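Local structure of putative poly(3-hydroxybutyrate) depolymerase LpqC (Bordetella parapertussis 12822, 3D0K) at residues A[70-73]-A[74-77]; A[45-48]-A[49-52]; A[59-62]-A[63-67]. The protein probably hydrolyses ester bonds as an alpha/beta-hydrolase, with poly(3-hydroxybutyrate) as the putative substrate. All blocks are in the same frame, centred on the assembly; numbering follows the deposited sequence.

Interaction 1 (A[70-73]-A[74-77]). With SO4 (sulfate ion), chain G.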
loop_
_atom_site.group_PDB
_atom_site.type_symbol
_atom_site.label_atom_id
_atom_site.label_comp_id
_atom_site.label_asym_id
_atom_site.label_seq_id
_atom_site.Cartn_x
_atom_site.Cartn_y
_atom_site.Cartn_z
ATOM N N TYR A 70 8.030 -0.356 -10.061
ATOM C CA TYR A 70 6.681 0.153 -9.736
ATOM C C TYR A 70 6.510 1.652 -10.018
ATOM O O TYR A 70 5.477 2.111 -10.526
ATOM C CB TYR A 70 6.337 -0.181 -8.303
ATOM C CG TYR A 70 5.706 -1.525 -8.240
ATOM C CD1 TYR A 70 4.341 -1.658 -8.397
ATOM C CD2 TYR A 70 6.479 -2.687 -8.139
ATOM C CE1 TYR A 70 3.717 -2.924 -8.355
ATOM C CE2 TYR A 70 5.887 -3.969 -8.136
ATOM C CZ TYR A 70 4.487 -4.066 -8.236
ATOM O OH TYR A 70 3.838 -5.292 -8.200
ATOM N N ARG A 71 7.557 2.409 -9.716
ATOM C CA ARG A 71 7.555 3.845 -10.010
ATOM C C ARG A 71 7.394 4.039 -11.542
ATOM O O ARG A 71 6.624 4.877 -11.996
ATOM C CB ARG A 71 8.853 4.464 -9.473
ATOM C CG ARG A 71 9.100 5.956 -9.865
ATOM C CD ARG A 71 9.761 6.178 -11.267
ATOM N NE ARG A 71 10.912 5.305 -11.526
ATOM C CZ ARG A 71 12.094 5.390 -10.919
ATOM N NH1 ARG A 71 13.032 4.528 -11.251
ATOM N NH2 ARG A 71 12.361 6.346 -10.009
ATOM N N ASP A 72 8.086 3.217 -12.321
ATOM C CA ASP A 72 8.013 3.292 -13.814
ATOM C C ASP A 72 6.598 2.992 -14.317
ATOM O O ASP A 72 6.128 3.605 -15.303
ATOM C CB ASP A 72 8.981 2.299 -14.460
ATOM C CG ASP A 72 10.462 2.750 -14.388
ATOM O OD1 ASP A 72 10.763 3.864 -13.942
ATOM O OD2 ASP A 72 11.329 1.947 -14.780
ATOM N N PHE A 73 5.926 2.024 -13.684
ATOM C CA PHE A 73 4.555 1.659 -14.115
ATOM C C PHE A 73 3.601 2.843 -14.057
ATOM O O PHE A 73 2.649 2.900 -14.840
ATOM C CB PHE A 73 3.933 0.590 -13.208
ATOM C CG PHE A 73 4.677 -0.697 -13.173
ATOM C CD1 PHE A 73 5.535 -1.067 -14.200
ATOM C CD2 PHE A 73 4.503 -1.559 -12.068
ATOM C CE1 PHE A 73 6.241 -2.315 -14.153
ATOM C CE2 PHE A 73 5.180 -2.808 -12.003
ATOM C CZ PHE A 73 6.068 -3.168 -13.050
ATOM N N TRP A 74 3.840 3.772 -13.118
ATOM C CA TRP A 74 2.985 4.938 -12.911
ATOM C C TRP A 74 3.340 6.192 -13.731
ATOM O O TRP A 74 2.624 7.192 -13.654
ATOM C CB TRP A 74 2.929 5.300 -11.425
ATOM C CG TRP A 74 2.036 4.353 -10.647
ATOM C CD1 TRP A 74 2.338 3.060 -10.212
ATOM C CD2 TRP A 74 0.688 4.597 -10.298
ATOM N NE1 TRP A 74 1.235 2.514 -9.546
ATOM C CE2 TRP A 74 0.211 3.438 -9.601
ATOM C CE3 TRP A 74 -0.171 5.715 -10.450
ATOM C CZ2 TRP A 74 -1.090 3.367 -9.083
ATOM C CZ3 TRP A 74 -1.469 5.637 -9.936
ATOM C CH2 TRP A 74 -1.911 4.460 -9.260
ATOM N N ILE A 75 4.441 6.153 -14.479
ATOM C CA ILE A 75 4.829 7.305 -15.314
ATOM C C ILE A 75 3.741 7.824 -16.299
ATOM O O ILE A 75 3.441 9.032 -16.327
ATOM C CB ILE A 75 6.205 7.103 -15.982
ATOM C CG1 ILE A 75 7.325 7.176 -14.892
ATOM C CG2 ILE A 75 6.451 8.189 -17.087
ATOM C CD1 ILE A 75 8.711 6.703 -15.445
ATOM N N PRO A 76 3.158 6.943 -17.120
ATOM C CA PRO A 76 2.164 7.484 -18.048
ATOM C C PRO A 76 0.981 8.182 -17.361
ATOM O O PRO A 76 0.579 9.262 -17.794
ATOM C CB PRO A 76 1.719 6.241 -18.843
ATOM C CG PRO A 76 2.910 5.276 -18.694
ATOM C CD PRO A 76 3.347 5.480 -17.295
ATOM N N ALA A 77 0.464 7.600 -16.279
ATOM C CA ALA A 77 -0.598 8.255 -15.499
ATOM C C ALA A 77 -0.096 9.592 -14.870
ATOM O O ALA A 77 -0.849 10.573 -14.818
ATOM C CB ALA A 77 -1.165 7.274 -14.402
HETATM S S SO4 G . 4.631 -8.739 -7.789
HETATM O O1 SO4 G . 3.362 -8.690 -8.489
HETATM O O2 SO4 G . 4.576 -9.766 -6.767
HETATM O O3 SO4 G . 5.708 -9.025 -8.724
HETATM O O4 SO4 G . 4.876 -7.419 -7.198
HETATM O O HOH W 1 0.649 4.698 -15.569
#

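Interaction 2 (A[45-48]-A[49-52])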
loop_
_atom_site.group_PDB
_atom_site.type_symbol
_atom_site.label_atom_id
_atom_site.label_comp_id
_atom_site.label_asym_id
_atom_site.label_seq_id
_atom_site.Cartn_x
_atom_site.Cartn_y
_atom_site.Cartn_z
ATOM N N TYR A 45 8.988 9.761 -9.153
ATOM C CA TYR A 45 8.846 10.380 -10.474
ATOM C C TYR A 45 8.085 11.671 -10.338
ATOM O O TYR A 45 6.984 11.714 -9.749
ATOM C CB TYR A 45 8.139 9.466 -11.463
ATOM C CG TYR A 45 7.995 10.102 -12.806
ATOM C CD1 TYR A 45 9.103 10.229 -13.651
ATOM C CD2 TYR A 45 6.741 10.532 -13.264
ATOM C CE1 TYR A 45 8.970 10.838 -14.933
ATOM C CE2 TYR A 45 6.595 11.139 -14.540
ATOM C CZ TYR A 45 7.701 11.305 -15.351
ATOM O OH TYR A 45 7.533 11.884 -16.600
ATOM N N ARG A 46 8.649 12.719 -10.914
ATOM C CA ARG A 46 7.959 13.979 -10.984
ATOM C C ARG A 46 7.772 14.380 -12.447
ATOM O O ARG A 46 8.749 14.501 -13.187
ATOM C CB ARG A 46 8.756 15.075 -10.246
ATOM C CG ARG A 46 8.112 16.430 -10.401
ATOM C CD ARG A 46 8.851 17.456 -9.569
ATOM N NE ARG A 46 8.234 18.750 -9.808
ATOM C CZ ARG A 46 8.096 19.674 -8.874
ATOM N NH1 ARG A 46 7.479 20.798 -9.170
ATOM N NH2 ARG A 46 8.577 19.446 -7.639
ATOM N N PRO A 47 6.513 14.536 -12.895
ATOM C CA PRO A 47 6.275 14.921 -14.312
ATOM C C PRO A 47 6.574 16.391 -14.552
ATOM O O PRO A 47 6.514 17.201 -13.620
ATOM C CB PRO A 47 4.762 14.720 -14.514
ATOM C CG PRO A 47 4.191 14.794 -13.159
ATOM C CD PRO A 47 5.269 14.346 -12.134
ATOM N N TYR A 48 6.828 16.760 -15.805
ATOM C CA TYR A 48 6.815 18.188 -16.118
ATOM C C TYR A 48 5.414 18.721 -15.836
ATOM O O TYR A 48 4.431 18.038 -16.053
ATOM C CB TYR A 48 7.178 18.436 -17.566
ATOM C CG TYR A 48 8.610 18.089 -17.825
ATOM C CD1 TYR A 48 9.631 18.908 -17.355
ATOM C CD2 TYR A 48 8.944 16.982 -18.585
ATOM C CE1 TYR A 48 10.980 18.632 -17.605
ATOM C CE2 TYR A 48 10.299 16.682 -18.844
ATOM C CZ TYR A 48 11.293 17.519 -18.348
ATOM O OH TYR A 48 12.602 17.226 -18.585
ATOM N N GLY A 49 5.354 19.901 -15.244
ATOM C CA GLY A 49 4.090 20.516 -15.006
ATOM C C GLY A 49 3.501 20.156 -13.662
ATOM O O GLY A 49 2.388 20.594 -13.368
ATOM N N TYR A 50 4.221 19.364 -12.857
ATOM C CA TYR A 50 3.815 19.117 -11.480
ATOM C C TYR A 50 3.835 20.432 -10.693
ATOM O O TYR A 50 4.795 21.176 -10.740
ATOM C CB TYR A 50 4.702 18.065 -10.797
ATOM C CG TYR A 50 4.107 17.727 -9.449
ATOM C CD1 TYR A 50 4.662 18.245 -8.273
ATOM C CD2 TYR A 50 2.920 16.998 -9.370
ATOM C CE1 TYR A 50 4.062 18.012 -7.036
ATOM C CE2 TYR A 50 2.301 16.764 -8.128
ATOM C CZ TYR A 50 2.891 17.280 -6.976
ATOM O OH TYR A 50 2.294 17.057 -5.751
ATOM N N THR A 51 2.760 20.723 -9.987
ATOM C CA THR A 51 2.711 21.866 -9.076
ATOM C C THR A 51 2.255 21.292 -7.705
ATOM O O THR A 51 1.656 20.204 -7.659
ATOM C CB THR A 51 1.781 22.981 -9.620
ATOM O OG1 THR A 51 0.450 22.485 -9.726
ATOM C CG2 THR A 51 2.191 23.382 -11.024
ATOM N N PRO A 52 2.591 21.980 -6.596
ATOM C CA PRO A 52 2.357 21.403 -5.244
ATOM C C PRO A 52 0.905 21.094 -4.875
ATOM O O PRO A 52 0.659 20.344 -3.939
ATOM C CB PRO A 52 2.919 22.460 -4.278
ATOM C CG PRO A 52 3.732 23.375 -5.094
ATOM C CD PRO A 52 3.254 23.296 -6.544
#

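Interaction 3 (A[59-62]-A[63-67])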
loop_
_atom_site.group_PDB
_atom_site.type_symbol
_atom_site.label_atom_id
_atom_site.label_comp_id
_atom_site.label_asym_id
_atom_site.label_seq_id
_atom_site.Cartn_x
_atom_site.Cartn_y
_atom_site.Cartn_z
ATOM N N VAL A 59 3.335 4.495 -3.919
ATOM C CA VAL A 59 3.182 3.179 -4.575
ATOM C C VAL A 59 4.026 2.161 -3.836
ATOM O O VAL A 59 5.250 2.349 -3.727
ATOM C CB VAL A 59 3.623 3.290 -6.057
ATOM C CG1 VAL A 59 3.659 1.948 -6.709
ATOM C CG2 VAL A 59 2.713 4.254 -6.818
ATOM N N GLN A 60 3.425 1.068 -3.354
ATOM C CA GLN A 60 4.218 0.034 -2.671
ATOM C C GLN A 60 4.428 -1.237 -3.502
ATOM O O GLN A 60 3.456 -1.835 -3.923
ATOM C CB GLN A 60 3.616 -0.334 -1.338
ATOM C CG GLN A 60 3.609 0.826 -0.319
ATOM C CD GLN A 60 5.035 1.229 0.066
ATOM O OE1 GLN A 60 5.991 0.406 -0.016
ATOM N NE2 GLN A 60 5.192 2.466 0.505
ATOM N N HIS A 61 5.693 -1.603 -3.683
ATOM C CA HIS A 61 6.150 -2.725 -4.557
ATOM C C HIS A 61 5.709 -4.066 -3.984
ATOM O O HIS A 61 5.334 -4.155 -2.818
ATOM C CB HIS A 61 7.695 -2.673 -4.706
ATOM C CG HIS A 61 8.456 -2.638 -3.392
ATOM N ND1 HIS A 61 8.350 -3.618 -2.425
ATOM C CD2 HIS A 61 9.342 -1.727 -2.897
ATOM C CE1 HIS A 61 9.127 -3.317 -1.398
ATOM N NE2 HIS A 61 9.758 -2.188 -1.676
ATOM N N GLY A 62 5.762 -5.134 -4.781
ATOM C CA GLY A 62 5.476 -6.436 -4.193
ATOM C C GLY A 62 6.745 -7.107 -3.653
ATOM O O GLY A 62 7.687 -6.428 -3.184
ATOM N N VAL A 63 6.777 -8.428 -3.783
ATOM C CA VAL A 63 7.754 -9.294 -3.113
ATOM C C VAL A 63 9.181 -9.115 -3.659
ATOM O O VAL A 63 10.166 -9.214 -2.897
ATOM C CB VAL A 63 7.281 -10.801 -3.144
ATOM C CG1 VAL A 63 7.340 -11.381 -4.565
ATOM C CG2 VAL A 63 8.087 -11.658 -2.125
ATOM N N LEU A 64 9.267 -8.763 -4.948
ATOM C CA LEU A 64 10.571 -8.548 -5.610
ATOM C C LEU A 64 11.314 -7.308 -5.099
ATOM O O LEU A 64 12.509 -7.162 -5.364
ATOM C CB LEU A 64 10.381 -8.447 -7.125
ATOM C CG LEU A 64 9.639 -9.640 -7.762
ATOM C CD1 LEU A 64 9.395 -9.355 -9.257
ATOM C CD2 LEU A 64 10.413 -10.905 -7.561
ATOM N N ARG A 65 10.619 -6.450 -4.347
ATOM C CA ARG A 65 11.194 -5.210 -3.808
ATOM C C ARG A 65 11.659 -4.274 -4.942
ATOM O O ARG A 65 12.611 -3.511 -4.785
ATOM C CB ARG A 65 12.349 -5.479 -2.796
ATOM C CG ARG A 65 12.060 -6.532 -1.692
ATOM C CD ARG A 65 10.744 -6.365 -0.890
ATOM N NE ARG A 65 10.687 -7.360 0.222
ATOM C CZ ARG A 65 11.391 -7.282 1.360
ATOM N NH1 ARG A 65 11.227 -8.230 2.285
ATOM N NH2 ARG A 65 12.242 -6.259 1.584
ATOM N N ASN A 66 10.971 -4.350 -6.075
ATOM C CA ASN A 66 11.334 -3.590 -7.274
ATOM C C ASN A 66 10.613 -2.239 -7.307
ATOM O O ASN A 66 9.786 -1.966 -8.188
ATOM C CB ASN A 66 11.086 -4.453 -8.537
ATOM C CG ASN A 66 9.622 -4.982 -8.655
ATOM O OD1 ASN A 66 8.910 -5.206 -7.658
ATOM N ND2 ASN A 66 9.173 -5.141 -9.895
ATOM N N GLY A 67 10.905 -1.381 -6.324
ATOM C CA GLY A 67 10.276 -0.076 -6.294
ATOM C C GLY A 67 10.505 0.762 -7.544
ATOM O O GLY A 67 9.632 1.535 -7.941
#

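Interaction 1 (A[70-73]-A[74-77])
Trp-74 lays the edge of its indole against the backbone of the preceding helical turn, where CD1 comes within 3.3 Å of Tyr-70 O, close to the plane of the ring. With CG beside the backbone N (chi1 -76°), the indole is carried back toward residues 70-73, and its CD1 also meets Phe-73 CB. Beyond the two segments the indole packs on Val-57 and Val-59 of strand 56-60, meets Phe-145 edge-to-face and touches Ser-277 and Ala-281 of helix 273-286. Trp-74 N is bonded to Arg-71 O at 3.2 Å, with only a weak, longer bond to Tyr-70 O, and Ile-75 N bonds to Asp-72 O at 3.2 Å. Pro-76 has no N-H to give; its CD instead lies 3.6 Å from Phe-73 O, and a water joins that oxygen to Ala-77 N. Ile-75 runs alongside Asp-72, its CD1 3.8 Å from OD1. That same OD1 takes a salt bridge from Arg-71 NE (2.8 Å), met from above the carboxylate plane, while Arg-71 NH2 bonds to Thr-44 O. Phe-73 CE2 sits over the centre of the Tyr-70 ring, whose OH donates a 2.6 Å bond to O4 of a sulfate ion, probably from the crystallisation liquor. The chemistry implies a helix junction held by i to i+3 bonds and one bridging water, with the indole packed between strand 56-60 and helix 273-286 and the ion pair toward strands 23-29 and 40-46.

Interaction 2 (A[45-48]-A[49-52])
Arg-46 and Tyr-50 meet at about a right angle: Tyr-50 CD1 stands over the centre of one guanidinium face, 3.8 Å from Arg-46 CZ, and the two planes are 85° apart. The tyrosine therefore offers its ring edge to the flat cation. Arg-46 reaches this place through a fully extended chain, CG anti to the backbone N (chi1 175°), which also draws its NE within 3.7 Å of Tyr-50 CB. Apolar packing adds Pro-47, whose CD lies 4.0 Å from Tyr-50 CB. Among the polar contacts, a type II beta turn from Pro-47 to Tyr-50 is closed by Tyr-50 N to Pro-47 O, 3.2 Å. Gly-49 occupies its third position with a positive phi of 91°, where a side chain would collide with the carbonyl oxygen of Tyr-48. Arg-46 NH1 adds a weak bond of 3.1 Å to Tyr-50 O. The stronger polar partners lie beyond the turn, Leu-19 O for Arg-46 NH2 and Arg-54 O for Tyr-50 OH. The turn leads out of strand 40-46, which pairs with strands 23-29 and 84-89; Arg-46 and Tyr-50 both rest on Leu-84, while Pro-47 touches Asp-79 of helix 75-81.

Interaction 3 (A[59-62]-A[63-67])
His-61 enters the loop that follows strand 56-60 with its CB 3.8 Å from Gly-67 N and only slightly farther from Asn-66 N. Its CG sits between the backbone N and the carbonyl carbon (chi1 54°), the crowded position, and this turns one face of the imidazole to Arg-65 of the returning chain. Arg-65 CA lies over the middle of the ring, 3.6 Å from its centroid and 14° off the normal, a CH-pi contact. CD2 runs past Gly-67 N. ND1 donates to Gly-62 O at 3.0 Å, in the carbonyl plane and on a lone pair, though the oxygen is tilted from the imidazole plane. CE1 meets Arg-65 CD at 3.5 Å, and NE2, at the tip, is bonded to Phe-90 N. Gly-62 O is gripped twice, for Arg-65 N also reaches it, at 3.2 Å and from above the carbonyl plane, closing a type I beta turn. The Arg-65 guanidinium does not stack on the imidazole; its NH2 bonds to Phe-90 O and Trp-95 O. Asn-66, at the N-cap position of helix 67-73, makes no side-chain capping bond; its ND2 bonds to Asp-69 OD2. In alpha/beta-hydrolases an HG-containing loop after this strand commonly helps form the oxyanion hole; Gly-62, close to a sulfate and touching the putative Ser-148, His-271, Asp-216 triad, is consistent with that site, with His-61 beside it in the HG pair.

Along the chain the order is interaction 2, interaction 3, interaction 1, each following the last. Interaction 2 ends strand 40-46 near the edge of the mixed sheet, interaction 3 leaves the end of strand 56-60, and interaction 1 spans the two helices that come next. The centres of interactions 1 and 3 are about 13 Å apart, as are those of 1 and 2, and both pairs touch: Tyr-70 CE2 lies 3.6 Å from Gly-62 N, and Ile-75 CG1 3.7 Å from Tyr-45 CG. Interactions 2 and 3, about 22 Å apart between centres, do not touch. The helical pair thus joins the sheet's peripheral turn to the loop beside the probable active site.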